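PDB 7C8Z: salicylate 5-hydroxylase, large oxygenase component, which forms the oxygenase part of a multicomponent system that hydroxylates salicylate to gentisate with O2 and NADH, using a [2Fe-2S] cluster and an iron ion. Local coordinates for residues F83-I88 against R119-N124; E90-M95 against V106-A111; G102-E107 against S138-L143; R113-C118 against F128-H133. All blocks are in the same frame, centred on the assembly; numbering follows the deposited sequence.

Interaction 1 of 4, residues F83-I88 against R119-N124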
loop_
_atom_site.group_PDB
_atom_site.type_symbol
_atom_site.label_atom_id
_atom_site.label_comp_id
_atom_site.label_asym_id
_atom_site.label_seq_id
_atom_site.Cartn_x
_atom_site.Cartn_y
_atom_site.Cartn_z
ATOM N N PHE A 83 31.353 -6.654 3.823
ATOM C CA PHE A 83 30.150 -7.336 4.267
ATOM C C PHE A 83 29.023 -7.154 3.258
ATOM O O PHE A 83 28.950 -6.139 2.550
ATOM C CB PHE A 83 29.699 -6.835 5.655
ATOM C CG PHE A 83 29.050 -5.471 5.637
ATOM C CD1 PHE A 83 27.691 -5.330 5.377
ATOM C CD2 PHE A 83 29.793 -4.335 5.910
ATOM C CE1 PHE A 83 27.097 -4.087 5.365
ATOM C CE2 PHE A 83 29.201 -3.090 5.910
ATOM C CZ PHE A 83 27.853 -2.965 5.631
ATOM N N LYS A 84 28.146 -8.156 3.217
ATOM C CA LYS A 84 26.900 -8.122 2.464
ATOM C C LYS A 84 25.781 -8.586 3.388
ATOM O O LYS A 84 25.881 -9.659 3.993
ATOM C CB LYS A 84 26.978 -9.009 1.217
ATOM C CG LYS A 84 25.728 -8.973 0.357
ATOM C CD LYS A 84 25.610 -10.220 -0.514
ATOM C CE LYS A 84 24.162 -10.479 -0.909
ATOM N NZ LYS A 84 24.035 -11.374 -2.090
ATOM N N ARG A 85 24.745 -7.762 3.536
ATOM C CA ARG A 85 23.572 -8.169 4.295
ATOM C C ARG A 85 22.641 -8.981 3.401
ATOM O O ARG A 85 22.396 -8.620 2.245
ATOM C CB ARG A 85 22.846 -6.947 4.865
ATOM C CG ARG A 85 21.519 -7.267 5.566
ATOM C CD ARG A 85 20.932 -6.061 6.293
ATOM N NE ARG A 85 20.624 -4.955 5.384
ATOM C CZ ARG A 85 19.477 -4.805 4.720
ATOM N NH1 ARG A 85 18.496 -5.691 4.845
ATOM N NH2 ARG A 85 19.311 -3.761 3.920
ATOM N N THR A 86 22.108 -10.071 3.941
ATOM C CA THR A 86 21.202 -10.939 3.197
ATOM C C THR A 86 20.225 -11.554 4.195
ATOM O O THR A 86 20.120 -11.094 5.338
ATOM C CB THR A 86 21.998 -11.989 2.399
ATOM O OG1 THR A 86 21.110 -12.739 1.557
ATOM C CG2 THR A 86 22.726 -12.939 3.340
ATOM N N VAL A 87 19.518 -12.604 3.778
ATOM C CA VAL A 87 18.463 -13.182 4.597
ATOM C C VAL A 87 18.482 -14.701 4.484
ATOM O O VAL A 87 18.944 -15.268 3.488
ATOM C CB VAL A 87 17.077 -12.621 4.205
ATOM C CG1 VAL A 87 16.527 -13.361 2.997
ATOM C CG2 VAL A 87 16.114 -12.704 5.379
ATOM N N ILE A 88 17.991 -15.358 5.534
ATOM C CA ILE A 88 17.739 -16.794 5.536
ATOM C C ILE A 88 16.333 -17.002 6.077
ATOM O O ILE A 88 16.057 -16.676 7.240
ATOM C CB ILE A 88 18.766 -17.573 6.372
ATOM C CG1 ILE A 88 20.138 -17.534 5.694
ATOM C CG2 ILE A 88 18.304 -19.012 6.556
ATOM C CD1 ILE A 88 21.221 -18.256 6.460
ATOM N N ARG A 119 21.973 -1.813 8.519
ATOM C CA ARG A 119 20.971 -1.215 7.652
ATOM C C ARG A 119 21.393 -1.143 6.199
ATOM O O ARG A 119 20.530 -1.166 5.318
ATOM C CB ARG A 119 20.627 0.194 8.138
ATOM C CG ARG A 119 19.906 0.192 9.458
ATOM C CD ARG A 119 18.447 -0.071 9.220
ATOM N NE ARG A 119 17.939 -1.193 9.991
ATOM C CZ ARG A 119 16.762 -1.761 9.760
ATOM N NH1 ARG A 119 15.989 -1.303 8.785
ATOM N NH2 ARG A 119 16.355 -2.775 10.506
ATOM N N GLU A 120 22.690 -1.031 5.929
ATOM C CA GLU A 120 23.167 -1.039 4.558
ATOM C C GLU A 120 23.107 -2.454 3.999
ATOM O O GLU A 120 23.072 -3.440 4.738
ATOM C CB GLU A 120 24.597 -0.490 4.483
ATOM C CG GLU A 120 24.730 0.967 4.901
ATOM C CD GLU A 120 24.275 1.920 3.807
ATOM O OE1 GLU A 120 24.102 1.457 2.657
ATOM O OE2 GLU A 120 24.083 3.125 4.090
ATOM N N ARG A 121 23.067 -2.549 2.669
ATOM C CA ARG A 121 23.149 -3.860 2.033
ATOM C C ARG A 121 24.573 -4.400 2.053
ATOM O O ARG A 121 24.784 -5.605 2.238
ATOM C CB ARG A 121 22.659 -3.792 0.592
ATOM C CG ARG A 121 21.173 -3.613 0.408
ATOM C CD ARG A 121 20.916 -3.182 -1.024
ATOM N NE ARG A 121 19.635 -3.650 -1.534
ATOM C CZ ARG A 121 18.993 -3.073 -2.544
ATOM N NH1 ARG A 121 19.517 -2.009 -3.144
ATOM N NH2 ARG A 121 17.827 -3.554 -2.949
ATOM N N HIS A 122 25.557 -3.526 1.854
ATOM C CA HIS A 122 26.943 -3.943 1.733
ATOM C C HIS A 122 27.841 -2.815 2.209
ATOM O O HIS A 122 27.411 -1.672 2.362
ATOM C CB HIS A 122 27.282 -4.316 0.292
ATOM C CG HIS A 122 27.381 -3.135 -0.619
ATOM N ND1 HIS A 122 26.276 -2.560 -1.210
ATOM C CD2 HIS A 122 28.449 -2.415 -1.035
ATOM C CE1 HIS A 122 26.660 -1.538 -1.953
ATOM N NE2 HIS A 122 27.973 -1.430 -1.866
ATOM N N GLY A 123 29.105 -3.146 2.436
ATOM C CA GLY A 123 30.059 -2.117 2.816
ATOM C C GLY A 123 31.313 -2.734 3.409
ATOM O O GLY A 123 31.621 -3.894 3.167
ATOM N N ASN A 124 32.017 -1.929 4.203
ATOM C CA ASN A 124 33.256 -2.375 4.831
ATOM C C ASN A 124 33.278 -1.908 6.278
ATOM O O ASN A 124 33.206 -0.707 6.540
ATOM C CB ASN A 124 34.477 -1.845 4.084
ATOM C CG ASN A 124 35.770 -2.312 4.708
ATOM O OD1 ASN A 124 36.227 -1.755 5.705
ATOM N ND2 ASN A 124 36.361 -3.354 4.135
#

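Interaction 2 of 4, residues E90-M95 against V106-A111. With FES (Fe2/s2 (inorganic) cluster), chain I.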
loop_
_atom_site.group_PDB
_atom_site.type_symbol
_atom_site.label_atom_id
_atom_site.label_comp_id
_atom_site.label_asym_id
_atom_site.label_seq_id
_atom_site.Cartn_x
_atom_site.Cartn_y
_atom_site.Cartn_z
ATOM N N GLU A 90 13.232 -15.697 6.909
ATOM C CA GLU A 90 12.863 -14.310 7.158
ATOM C C GLU A 90 13.781 -13.660 8.180
ATOM O O GLU A 90 13.430 -12.630 8.760
ATOM C CB GLU A 90 11.410 -14.220 7.615
ATOM C CG GLU A 90 10.431 -14.706 6.569
ATOM C CD GLU A 90 9.015 -14.289 6.872
ATOM O OE1 GLU A 90 8.811 -13.596 7.890
ATOM O OE2 GLU A 90 8.109 -14.639 6.088
ATOM N N ARG A 91 14.962 -14.225 8.394
ATOM C CA ARG A 91 15.895 -13.741 9.402
ATOM C C ARG A 91 17.074 -13.076 8.706
ATOM O O ARG A 91 17.793 -13.724 7.935
ATOM C CB ARG A 91 16.357 -14.882 10.307
ATOM C CG ARG A 91 15.268 -15.355 11.244
ATOM C CD ARG A 91 15.616 -16.665 11.906
ATOM N NE ARG A 91 16.559 -16.508 13.004
ATOM C CZ ARG A 91 16.990 -17.519 13.748
ATOM N NH1 ARG A 91 16.557 -18.751 13.503
ATOM N NH2 ARG A 91 17.850 -17.304 14.732
ATOM N N SER A 92 17.250 -11.781 8.966
ATOM C CA SER A 92 18.357 -11.035 8.386
ATOM C C SER A 92 19.685 -11.508 8.968
ATOM O O SER A 92 19.826 -11.656 10.188
ATOM C CB SER A 92 18.172 -9.541 8.647
ATOM O OG SER A 92 18.877 -8.765 7.693
ATOM N N VAL A 93 20.665 -11.738 8.091
ATOM C CA VAL A 93 22.010 -12.119 8.490
ATOM C C VAL A 93 23.005 -11.263 7.716
ATOM O O VAL A 93 22.666 -10.607 6.732
ATOM C CB VAL A 93 22.294 -13.621 8.274
ATOM C CG1 VAL A 93 21.469 -14.458 9.237
ATOM C CG2 VAL A 93 22.025 -14.014 6.829
ATOM N N ILE A 94 24.248 -11.280 8.185
ATOM C CA ILE A 94 25.350 -10.542 7.584
ATOM C C ILE A 94 26.465 -11.526 7.267
ATOM O O ILE A 94 26.882 -12.303 8.140
ATOM C CB ILE A 94 25.848 -9.424 8.517
ATOM C CG1 ILE A 94 24.666 -8.577 9.003
ATOM C CG2 ILE A 94 26.911 -8.568 7.830
ATOM C CD1 ILE A 94 24.949 -7.812 10.258
ATOM N N MET A 95 26.939 -11.498 6.019
ATOM C CA MET A 95 28.063 -12.305 5.559
ATOM C C MET A 95 29.253 -11.370 5.388
ATOM O O MET A 95 29.223 -10.476 4.536
ATOM C CB MET A 95 27.724 -13.011 4.248
ATOM C CG MET A 95 28.935 -13.552 3.505
ATOM S SD MET A 95 28.557 -14.155 1.846
ATOM C CE MET A 95 28.671 -12.641 0.896
ATOM N N VAL A 106 26.710 -13.919 10.639
ATOM C CA VAL A 106 26.104 -13.665 11.939
ATOM C C VAL A 106 24.682 -13.163 11.737
ATOM O O VAL A 106 24.322 -12.640 10.682
ATOM C CB VAL A 106 26.920 -12.657 12.769
ATOM C CG1 VAL A 106 28.349 -13.151 12.943
ATOM C CG2 VAL A 106 26.887 -11.281 12.106
ATOM N N GLU A 107 23.867 -13.318 12.772
ATOM C CA GLU A 107 22.492 -12.850 12.706
ATOM C C GLU A 107 22.433 -11.344 12.941
ATOM O O GLU A 107 23.073 -10.819 13.854
ATOM C CB GLU A 107 21.628 -13.585 13.730
ATOM C CG GLU A 107 20.170 -13.163 13.709
ATOM C CD GLU A 107 19.246 -14.216 14.275
ATOM O OE1 GLU A 107 18.032 -14.149 13.994
ATOM O OE2 GLU A 107 19.731 -15.108 15.002
ATOM N N ASN A 108 21.653 -10.652 12.107
ATOM C CA ASN A 108 21.530 -9.198 12.156
ATOM C C ASN A 108 20.554 -8.769 13.244
ATOM O O ASN A 108 19.625 -7.999 12.981
ATOM C CB ASN A 108 21.073 -8.660 10.793
ATOM C CG ASN A 108 21.179 -7.141 10.681
ATOM O OD1 ASN A 108 21.769 -6.478 11.532
ATOM N ND2 ASN A 108 20.597 -6.590 9.627
ATOM N N VAL A 109 20.752 -9.264 14.464
ATOM C CA VAL A 109 19.915 -8.921 15.609
ATOM C C VAL A 109 20.823 -8.658 16.800
ATOM O O VAL A 109 21.712 -9.463 17.092
ATOM C CB VAL A 109 18.909 -10.040 15.946
ATOM C CG1 VAL A 109 18.119 -9.687 17.195
ATOM C CG2 VAL A 109 17.976 -10.287 14.777
ATOM N N CYS A 110 20.598 -7.545 17.490
ATOM C CA CYS A 110 21.474 -7.207 18.595
ATOM C C CYS A 110 21.131 -8.014 19.841
ATOM O O CYS A 110 20.014 -8.504 20.017
ATOM C CB CYS A 110 21.397 -5.727 18.932
ATOM S SG CYS A 110 22.330 -5.388 20.438
ATOM N N ALA A 111 22.118 -8.128 20.727
ATOM C CA ALA A 111 21.958 -8.905 21.945
ATOM C C ALA A 111 21.306 -8.116 23.072
ATOM O O ALA A 111 20.684 -8.719 23.954
ATOM C CB ALA A 111 23.318 -9.439 22.402
HETATM FE FE1 FES I . 20.767 -1.421 22.879
HETATM FE FE2 FES I . 22.019 -2.717 20.385
HETATM S S1 FES I . 22.795 -1.516 22.040
HETATM S S2 FES I . 20.007 -2.615 21.207
#

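Interaction 3 of 4, residues G102-E107 against S138-L143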
loop_
_atom_site.group_PDB
_atom_site.type_symbol
_atom_site.label_atom_id
_atom_site.label_comp_id
_atom_site.label_asym_id
_atom_site.label_seq_id
_atom_site.Cartn_x
_atom_site.Cartn_y
_atom_site.Cartn_z
ATOM N N GLY A 102 38.791 -15.836 6.121
ATOM C CA GLY A 102 37.598 -16.655 6.131
ATOM C C GLY A 102 36.339 -15.813 5.991
ATOM O O GLY A 102 36.380 -14.600 5.777
ATOM N N ILE A 103 35.194 -16.483 6.110
ATOM C CA ILE A 103 33.892 -15.843 5.947
ATOM C C ILE A 103 33.032 -16.161 7.164
ATOM O O ILE A 103 32.753 -17.332 7.438
ATOM C CB ILE A 103 33.192 -16.291 4.655
ATOM C CG1 ILE A 103 33.989 -15.816 3.444
ATOM C CG2 ILE A 103 31.762 -15.759 4.605
ATOM C CD1 ILE A 103 33.495 -16.379 2.142
ATOM N N ASN A 104 32.610 -15.125 7.882
ATOM C CA ASN A 104 31.687 -15.264 8.999
ATOM C C ASN A 104 30.277 -14.884 8.567
ATOM O O ASN A 104 30.081 -14.018 7.711
ATOM C CB ASN A 104 32.100 -14.385 10.185
ATOM C CG ASN A 104 33.606 -14.317 10.383
ATOM O OD1 ASN A 104 34.329 -15.267 10.081
ATOM N ND2 ASN A 104 34.083 -13.193 10.913
ATOM N N VAL A 105 29.291 -15.547 9.163
ATOM C CA VAL A 105 27.889 -15.206 8.955
ATOM C C VAL A 105 27.227 -15.104 10.320
ATOM O O VAL A 105 27.192 -16.085 11.072
ATOM C CB VAL A 105 27.160 -16.230 8.073
ATOM C CG1 VAL A 105 25.654 -16.004 8.144
ATOM C CG2 VAL A 105 27.649 -16.122 6.642
ATOM N N VAL A 106 26.710 -13.919 10.639
ATOM C CA VAL A 106 26.104 -13.665 11.939
ATOM C C VAL A 106 24.682 -13.163 11.737
ATOM O O VAL A 106 24.322 -12.640 10.682
ATOM C CB VAL A 106 26.920 -12.657 12.769
ATOM C CG1 VAL A 106 28.349 -13.151 12.943
ATOM C CG2 VAL A 106 26.887 -11.281 12.106
ATOM N N GLU A 107 23.867 -13.318 12.772
ATOM C CA GLU A 107 22.492 -12.850 12.706
ATOM C C GLU A 107 22.433 -11.344 12.941
ATOM O O GLU A 107 23.073 -10.819 13.854
ATOM C CB GLU A 107 21.628 -13.585 13.730
ATOM C CG GLU A 107 20.170 -13.163 13.709
ATOM C CD GLU A 107 19.246 -14.216 14.275
ATOM O OE1 GLU A 107 18.032 -14.149 13.994
ATOM O OE2 GLU A 107 19.731 -15.108 15.002
ATOM N N SER A 138 32.799 -8.018 17.457
ATOM C CA SER A 138 33.771 -8.425 16.454
ATOM C C SER A 138 33.070 -8.804 15.145
ATOM O O SER A 138 31.867 -9.079 15.101
ATOM C CB SER A 138 34.609 -9.599 16.958
ATOM O OG SER A 138 33.835 -10.781 17.070
ATOM N N LEU A 139 33.858 -8.874 14.071
ATOM C CA LEU A 139 33.335 -9.372 12.804
ATOM C C LEU A 139 32.964 -10.849 12.857
ATOM O O LEU A 139 32.436 -11.374 11.867
ATOM C CB LEU A 139 34.347 -9.125 11.682
ATOM C CG LEU A 139 34.576 -7.664 11.285
ATOM C CD1 LEU A 139 35.648 -7.559 10.214
ATOM C CD2 LEU A 139 33.275 -7.008 10.819
ATOM N N LYS A 140 33.228 -11.526 13.975
ATOM C CA LYS A 140 32.776 -12.893 14.189
ATOM C C LYS A 140 31.517 -12.965 15.039
ATOM O O LYS A 140 30.978 -14.062 15.227
ATOM C CB LYS A 140 33.882 -13.724 14.850
ATOM C CG LYS A 140 35.166 -13.812 14.039
ATOM C CD LYS A 140 36.163 -14.762 14.687
ATOM C CE LYS A 140 36.506 -15.907 13.754
ATOM N NZ LYS A 140 37.350 -15.461 12.609
ATOM N N GLY A 141 31.045 -11.830 15.561
ATOM C CA GLY A 141 29.844 -11.784 16.366
ATOM C C GLY A 141 30.068 -11.716 17.861
ATOM O O GLY A 141 29.086 -11.703 18.613
ATOM N N ASP A 142 31.318 -11.666 18.313
ATOM C CA ASP A 142 31.610 -11.657 19.740
ATOM C C ASP A 142 31.458 -10.248 20.302
ATOM O O ASP A 142 32.033 -9.294 19.771
ATOM C CB ASP A 142 33.026 -12.174 19.992
ATOM C CG ASP A 142 33.226 -13.585 19.491
ATOM O OD1 ASP A 142 32.384 -14.452 19.811
ATOM O OD2 ASP A 142 34.225 -13.831 18.780
ATOM N N LEU A 143 30.697 -10.125 21.387
ATOM C CA LEU A 143 30.471 -8.839 22.044
ATOM C C LEU A 143 31.776 -8.323 22.641
ATOM O O LEU A 143 32.260 -8.856 23.645
ATOM C CB LEU A 143 29.401 -8.991 23.121
ATOM C CG LEU A 143 29.096 -7.749 23.953
ATOM C CD1 LEU A 143 28.758 -6.574 23.048
ATOM C CD2 LEU A 143 27.968 -8.033 24.933
#

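Interaction 4 of 4, residues R113-C118 against F128-H133. With FES (Fe2/s2 (inorganic) cluster), chain I.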
loop_
_atom_site.group_PDB
_atom_site.type_symbol
_atom_site.label_atom_id
_atom_site.label_comp_id
_atom_site.label_asym_id
_atom_site.label_seq_id
_atom_site.Cartn_x
_atom_site.Cartn_y
_atom_site.Cartn_z
ATOM N N ARG A 113 18.723 -5.392 23.043
ATOM C CA ARG A 113 17.273 -5.370 22.901
ATOM C C ARG A 113 16.838 -5.743 21.490
ATOM O O ARG A 113 15.827 -5.242 20.991
ATOM C CB ARG A 113 16.704 -4.010 23.301
ATOM C CG ARG A 113 16.695 -3.765 24.807
ATOM C CD ARG A 113 15.937 -2.492 25.161
ATOM N NE ARG A 113 16.691 -1.654 26.088
ATOM C CZ ARG A 113 16.518 -0.343 26.221
ATOM N NH1 ARG A 113 15.614 0.290 25.482
ATOM N NH2 ARG A 113 17.255 0.336 27.092
ATOM N N GLY A 114 17.592 -6.627 20.841
ATOM C CA GLY A 114 17.149 -7.251 19.612
ATOM C C GLY A 114 17.043 -6.345 18.410
ATOM O O GLY A 114 16.415 -6.729 17.422
ATOM N N MET A 115 17.650 -5.162 18.448
ATOM C CA MET A 115 17.547 -4.248 17.316
ATOM C C MET A 115 18.284 -4.798 16.099
ATOM O O MET A 115 19.426 -5.259 16.198
ATOM C CB MET A 115 18.091 -2.871 17.683
ATOM C CG MET A 115 18.327 -1.983 16.476
ATOM S SD MET A 115 18.214 -0.236 16.864
ATOM C CE MET A 115 19.754 0.367 16.185
ATOM N N ARG A 116 17.631 -4.736 14.944
ATOM C CA ARG A 116 18.254 -5.103 13.675
ATOM C C ARG A 116 19.187 -3.969 13.255
ATOM O O ARG A 116 18.765 -3.009 12.610
ATOM C CB ARG A 116 17.178 -5.379 12.634
ATOM C CG ARG A 116 17.672 -6.132 11.432
ATOM C CD ARG A 116 16.727 -5.958 10.281
ATOM N NE ARG A 116 15.709 -6.996 10.241
ATOM C CZ ARG A 116 14.943 -7.226 9.182
ATOM N NH1 ARG A 116 15.095 -6.480 8.094
ATOM N NH2 ARG A 116 14.034 -8.197 9.207
ATOM N N PHE A 117 20.472 -4.093 13.595
ATOM C CA PHE A 117 21.388 -2.956 13.581
ATOM C C PHE A 117 22.022 -2.673 12.224
ATOM O O PHE A 117 22.383 -1.523 11.952
ATOM C CB PHE A 117 22.497 -3.157 14.620
ATOM C CG PHE A 117 23.274 -4.428 14.443
ATOM C CD1 PHE A 117 24.399 -4.459 13.636
ATOM C CD2 PHE A 117 22.878 -5.590 15.082
ATOM C CE1 PHE A 117 25.112 -5.629 13.462
ATOM C CE2 PHE A 117 23.588 -6.760 14.917
ATOM C CZ PHE A 117 24.708 -6.779 14.105
ATOM N N CYS A 118 22.178 -3.666 11.363
ATOM C CA CYS A 118 22.846 -3.440 10.088
ATOM C C CYS A 118 21.811 -3.018 9.053
ATOM O O CYS A 118 20.880 -3.770 8.745
ATOM C CB CYS A 118 23.589 -4.693 9.631
ATOM S SG CYS A 118 24.442 -4.539 8.045
ATOM N N PHE A 128 31.039 -4.875 13.947
ATOM C CA PHE A 128 29.626 -4.548 13.936
ATOM C C PHE A 128 29.327 -3.730 15.185
ATOM O O PHE A 128 29.994 -3.874 16.210
ATOM C CB PHE A 128 28.766 -5.811 13.881
ATOM C CG PHE A 128 29.011 -6.648 12.655
ATOM C CD1 PHE A 128 28.882 -6.095 11.387
ATOM C CD2 PHE A 128 29.402 -7.973 12.769
ATOM C CE1 PHE A 128 29.118 -6.851 10.256
ATOM C CE2 PHE A 128 29.646 -8.736 11.644
ATOM C CZ PHE A 128 29.503 -8.172 10.382
ATOM N N PHE A 129 28.356 -2.831 15.088
ATOM C CA PHE A 129 28.003 -2.059 16.270
ATOM C C PHE A 129 26.561 -1.593 16.171
ATOM O O PHE A 129 26.078 -1.233 15.093
ATOM C CB PHE A 129 28.952 -0.868 16.478
ATOM C CG PHE A 129 28.511 0.396 15.798
ATOM C CD1 PHE A 129 28.743 0.586 14.445
ATOM C CD2 PHE A 129 27.879 1.402 16.513
ATOM C CE1 PHE A 129 28.344 1.744 13.815
ATOM C CE2 PHE A 129 27.479 2.565 15.889
ATOM C CZ PHE A 129 27.710 2.738 14.537
ATOM N N CYS A 130 25.882 -1.632 17.291
ATOM C CA CYS A 130 24.529 -1.123 17.341
ATOM C C CYS A 130 24.502 0.221 18.034
ATOM O O CYS A 130 24.972 0.333 19.184
ATOM C CB CYS A 130 23.608 -2.093 18.062
ATOM S SG CYS A 130 21.877 -1.654 17.880
ATOM N N PRO A 131 23.930 1.232 17.372
ATOM C CA PRO A 131 24.007 2.607 17.876
ATOM C C PRO A 131 22.935 2.976 18.881
ATOM O O PRO A 131 23.012 4.076 19.439
ATOM C CB PRO A 131 23.837 3.438 16.597
ATOM C CG PRO A 131 22.951 2.603 15.739
ATOM C CD PRO A 131 23.312 1.164 16.035
ATOM N N TYR A 132 21.947 2.114 19.128
ATOM C CA TYR A 132 20.962 2.422 20.158
ATOM C C TYR A 132 21.649 2.670 21.496
ATOM O O TYR A 132 21.410 3.691 22.152
ATOM C CB TYR A 132 19.935 1.292 20.264
ATOM C CG TYR A 132 18.617 1.703 20.898
ATOM C CD1 TYR A 132 18.435 2.984 21.416
ATOM C CD2 TYR A 132 17.556 0.807 20.982
ATOM C CE1 TYR A 132 17.234 3.357 21.999
ATOM C CE2 TYR A 132 16.354 1.170 21.560
ATOM C CZ TYR A 132 16.195 2.446 22.066
ATOM O OH TYR A 132 14.994 2.812 22.640
ATOM N N HIS A 133 22.528 1.750 21.907
ATOM C CA HIS A 133 23.368 1.950 23.082
ATOM C C HIS A 133 24.826 1.617 22.777
ATOM O O HIS A 133 25.627 1.437 23.701
ATOM C CB HIS A 133 22.835 1.136 24.262
ATOM C CG HIS A 133 21.388 1.393 24.552
ATOM N ND1 HIS A 133 20.372 0.887 23.770
ATOM C CD2 HIS A 133 20.786 2.126 25.517
ATOM C CE1 HIS A 133 19.207 1.281 24.250
ATOM N NE2 HIS A 133 19.429 2.036 25.310
HETATM FE FE1 FES I . 20.767 -1.421 22.879
HETATM FE FE2 FES I . 22.019 -2.717 20.385
HETATM S S1 FES I . 22.795 -1.516 22.040
HETATM S S2 FES I . 20.007 -2.615 21.207
#

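Interaction 1 of 4, residues F83-I88 against R119-N124
The backbones of F83-I88 and H122-N124 run antiparallel, their short axes 4.8 Å apart at 151°, with F83 and G123 as a hydrogen-bonded pair and K84 and H122 as a non-hydrogen-bonded pair. F83 N donates to G123 O (2.8 Å) and G123 N returns the bond to F83 O (3.0 Å). F83 holds CG between its own N and carbonyl carbon (chi1 75°), which lays the phenyl ring flat on the neighbouring strand: G123 N lies 3.4 Å above the middle of the F83 ring, and H122 C sits over its rim. With no side chain at G123, the ring can rest directly on this peptide. Next along, R85 N donates to R121 O, and the R85 side chain extends the grip. R85 NE donates to E120 O (3.0 Å), which lies in the guanidinium plane although the nitrogen stands above the carbonyl plane, and R85 NH2 adds a weak bond to R119 O (3.2 Å). The guanidinium thus spans two successive carbonyls of the loop. R119 and R121 direct their charges outward, to E398 of the second subunit and to acidic side chains on chains of another protein. The pairing adds a short outermost strand to the antiparallel sheet of the Rieske domain.

Interaction 2 of 4, residues E90-M95 against V106-A111
A buried arginine-glutamate pair bridges the two strands of the hairpin 91-107: R91 grips E107 side-on, NE to OE1 at 3.0 Å and NH2 to OE2 at 2.9 Å, one nitrogen for each oxygen. OE1 lies in the guanidinium plane, yet NE meets it from above the carboxylate plane, whereas NH2 comes to OE2 on the syn side but somewhat out of that plane; the two flat groups are turned 45° against each other. The E107 chain reaches out extended, whereas R91 bends at chi3 (78°) to bring its edge round to it. The carboxylate has further partners in K403 and Q402 of the second subunit, and the R91 guanidinium makes cation-pi contacts with Y64 and F189; these additional charges and rings probably stabilise the ion pair away from solvent. Along the backbone, I94 N donates to V106 O (2.8 Å) and V106 N to I94 O (3.0 Å), while I94 CB and V106 CG2 touch on the same face of the sheet. The chain then leaves the strand through an inverse gamma turn centred on N108. N108 N still bonds to S92 O at 2.8 Å, and its side chain lies against the I94 tip, CD1 to OD1 3.7 Å. N108 ND2 reaches S92 OG only weakly, and N108 OD1 is taken by C118 N. Just beyond the turn, C110 SG lies 2.7 Å from FE2 of the cluster, consistent with its role as a cluster ligand in related proteins. A hairpin running directly into a Cys-X-His loop, here C110 and H112, is characteristic of the Rieske [2Fe-2S] fold.

Interaction 3 of 4, residues G102-E107 against S138-L143
N104 and V106 on strand 103-107 lean against the type I turn S138-G141, the connection between strands 135-137 and 143-145 of the small sheet beside the Rieske cluster. The turn closes with G141 N bonded to S138 O, and it is also an ST turn: S138 OG accepts from K140 N (3.2 Å) and from D142 N (2.9 Å), so one hydroxyl oxygen accepts from two backbone nitrogens of the bend, two residues apart. The link across the contact is a single hydrogen bond, N104 ND2 to L139 O at 2.6 Å and nearly straight (167° at the hydrogen). The acceptor lies in the N104 amide plane, but the donor stands above the L139 carbonyl plane, 59° out of it, and no lone pair is met squarely. The N104 amide and the K140 side chain pass at a slant; K140 CG comes within 3.4 Å of N104 ND2, so the aliphatic part of the lysine lies against the amide. The far end of that lysine turns to D98, with which NZ forms a salt bridge, and N104 ND2 has D98 OD1 as a second acceptor. Further along the strand, V106 presents CG1 to the K140-G141 backbone, 3.6 Å from K140 O and 4.0 Å from G141 CA; with no side chain on G141, the methyl can approach the backbone itself. The chemistry implies a small joint fixed chiefly by one amide, whose nitrogen ties the turn's carbonyl to D98, and D98 also pairs with the K140 ammonium.

Interaction 4 of 4, residues R113-C118 against F128-H133
One face of the R113 guanidinium receives H133 CE1, which lies 3.5 Å above its plane toward the rim, the two groups being turned 55° apart. The same H133 CE1 stands over the centre of the Y132 ring, and cluster sulfur S1 is at the imidazole edge. R113 NH2 and H133 NE2 are near each other but do not hydrogen-bond, as both are donors; each instead turns to D240 of the second subunit, while Y132 OH bonds to N237 there. H133 ND1 binds FE1 (2.5 Å), as does H112 ND1, and C130 SG lies 2.7 Å from FE2. Beside that sulfur M115 packs end-on, its CE 3.4 Å from C130 SG and 3.6 Å from P131 CD, while its SD makes an oblique Met-aromatic contact with the Y132 ring. F117 lies against the cysteine through its CB, 3.6 Å from C130 SG, and its ring, swung by chi1 of 56°, reaches F128 CB with CE1 (3.7 Å). C130 and H133 form the Cys-X-X-His half of the Rieske site, and H133 packs on iron ligand H243 of the second subunit, consistent with electron transfer between subunits. R113-C118 lies in the loop between strands 103-107 and 122-124; F128-H133 begins as outer strand 128-130 of the three-stranded sheet, bonded through F128 to Y137, with the F128 ring resting on I94 and V96 of strand 91-97.

Following the chain, strand 82-88 pairs first with 91-97 and, on its other side, with 122-124, where interaction 1 closes; the hairpin of interaction 2 lies wholly within that span. Interaction 3 starts on the hairpin's second strand, sharing V106 and E107 with interaction 2, and closes beyond strand 135-137, so it crosses interaction 1. Interaction 4 falls inside interaction 3, follows interaction 2 in series and also crosses interaction 1. Interactions 1 and 2 join neighbouring strands of the large Rieske sheet, whereas 3 and 4 tie this sheet and its loops to the small one. Probable hydrogen bonds from C118 N to N108 OD1 and from C110 N to M115 O connect interactions 2 and 4.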